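Local coordinates for glucose import ATP-binding protein GlcV (PDB 1OXX) that powers glucose uptake as the ATP-hydrolysing subunit of an archaeal ABC transporter, at residues A[101-106]-A[150-155]. The protein carries 1 engineered substitution. Numbering follows the deposited sequence.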
# COMPACT_ATOMS: atom_id res chain seq x y z
N GLU A 101 20.83 -0.24 23.44
CA GLU A 101 21.32 -1.55 23.10
C GLU A 101 20.67 -2.09 21.84
O GLU A 101 21.30 -2.77 21.01
CB GLU A 101 21.07 -2.49 24.29
CG GLU A 101 21.95 -2.22 25.49
CD GLU A 101 21.68 -3.15 26.67
OE1 GLU A 101 20.52 -3.29 27.09
OE2 GLU A 101 22.67 -3.73 27.19
N ASN A 102 19.38 -1.78 21.66
CA ASN A 102 18.68 -2.20 20.46
C ASN A 102 19.26 -1.53 19.22
O ASN A 102 19.42 -2.16 18.18
CB ASN A 102 17.19 -1.88 20.56
CG ASN A 102 16.38 -3.04 21.07
OD1 ASN A 102 16.09 -3.98 20.32
ND2 ASN A 102 16.02 -3.00 22.36
N ILE A 103 19.55 -0.24 19.31
CA ILE A 103 20.08 0.51 18.19
C ILE A 103 21.54 0.13 17.90
O ILE A 103 21.97 0.10 16.74
CB ILE A 103 19.92 2.01 18.43
CG1 ILE A 103 18.44 2.37 18.59
CG2 ILE A 103 20.56 2.81 17.29
CD1 ILE A 103 18.21 3.82 19.11
N ALA A 104 22.29 -0.20 18.94
CA ALA A 104 23.69 -0.56 18.79
C ALA A 104 23.89 -1.96 18.24
O ALA A 104 24.95 -2.29 17.68
CB ALA A 104 24.38 -0.47 20.11
N PHE A 105 22.89 -2.82 18.41
CA PHE A 105 23.03 -4.22 18.05
C PHE A 105 23.61 -4.47 16.65
O PHE A 105 24.52 -5.29 16.52
CB PHE A 105 21.68 -4.94 18.21
CG PHE A 105 21.79 -6.43 18.14
CD1 PHE A 105 22.33 -7.15 19.19
CD2 PHE A 105 21.38 -7.11 17.01
CE1 PHE A 105 22.45 -8.53 19.12
CE2 PHE A 105 21.49 -8.49 16.94
CZ PHE A 105 22.02 -9.19 18.00
N PRO A 106 23.12 -3.80 15.62
CA PRO A 106 23.65 -4.06 14.27
C PRO A 106 25.12 -3.70 14.11
O PRO A 106 25.73 -4.12 13.14
CB PRO A 106 22.78 -3.16 13.38
CG PRO A 106 21.51 -2.95 14.18
CD PRO A 106 22.01 -2.84 15.60
N ALA A 150 12.95 1.55 16.32
CA ALA A 150 13.03 0.57 15.24
C ALA A 150 13.62 1.21 13.97
O ALA A 150 14.42 0.58 13.26
CB ALA A 150 11.65 -0.02 14.95
N LEU A 151 13.22 2.44 13.68
CA LEU A 151 13.78 3.14 12.53
C LEU A 151 15.26 3.44 12.76
O LEU A 151 16.07 3.28 11.86
CB LEU A 151 13.00 4.41 12.27
CG LEU A 151 13.29 5.18 11.00
CD1 LEU A 151 13.16 4.31 9.77
CD2 LEU A 151 12.35 6.38 10.95
N ALA A 152 15.66 3.84 13.96
CA ALA A 152 17.05 4.10 14.26
C ALA A 152 17.88 2.84 14.07
O ALA A 152 19.00 2.90 13.54
CB ALA A 152 17.17 4.60 15.70
N ARG A 153 17.37 1.72 14.55
CA ARG A 153 18.06 0.44 14.35
C ARG A 153 18.29 0.16 12.86
O ARG A 153 19.36 -0.29 12.45
CB ARG A 153 17.25 -0.69 14.99
CG ARG A 153 17.89 -2.02 14.85
CD ARG A 153 17.11 -3.14 15.49
NE ARG A 153 15.77 -3.25 14.97
CZ ARG A 153 14.85 -4.07 15.45
NH1 ARG A 153 15.12 -4.83 16.50
NH2 ARG A 153 13.64 -4.09 14.91
N ALA A 154 17.28 0.44 12.04
CA ALA A 154 17.38 0.24 10.59
C ALA A 154 18.37 1.16 9.91
O ALA A 154 18.91 0.81 8.86
CB ALA A 154 16.04 0.43 9.97
N LEU A 155 18.62 2.34 10.50
CA LEU A 155 19.45 3.38 9.87
C LEU A 155 20.87 3.48 10.41
O LEU A 155 21.71 4.21 9.89
CB LEU A 155 18.77 4.73 10.09
CG LEU A 155 17.40 4.88 9.45
CD1 LEU A 155 16.80 6.21 9.85
CD2 LEU A 155 17.49 4.76 7.96
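Helix-to-helix packing where the helical subdomain meets the nucleotide-binding core of the ABC-ATPase fold joins 101-106, the end of a short helix and the turn after it, to 150-155, the last turns of helix 143-155, which starts in the LSGAQ signature motif, through I103, P106, A152 and R153. The backbones come close, with the CA atoms of I103 and R153 4.3 Å apart, and this suits A152, whose small methyl points toward 101-106 and allows close approach. I103 reaches over it: with CG1 beside the backbone N (chi1 -60°) and the chain extended beyond, CD1 lies 3.6 Å from CB of A152. The same two residues also meet helix 114-127, A152 on V124; a branched aliphatic side chain suits I103, which packs on both A152 and V121. Cut back to an alanine, I103 would probably lose its reach to the A152 methyl, opening a gap there, and give up its share of the packing on V121.

R153 does two jobs. Its CG and CD lie against the carbonyl oxygen of N102, CG 3.7 Å from that O, and CG packs 3.8 Å from CG of P106, the two side chains crossing at about a right angle; the proline, in the 3-10 segment 105-106, adds a rigid apolar surface. Beyond a bend at chi3 (58°), the guanidinium turns off toward the chain at 91-92, where NH2 bonds to the carbonyl of W91, NH1 to that of A92, and the charge makes a cation-pi contact with W91, probably steadying the chain after the Q-loop glutamine, Q89. N102 ties down the same connection, OD1 accepting from the backbone N of Y94 and ND2 donating to the carbonyl of T98. Amide and guanidinium are thus neighbours without a mutual hydrogen bond: their planes are 64° apart, and OD1 of N102 stays 4.0 Å from NH1 of R153.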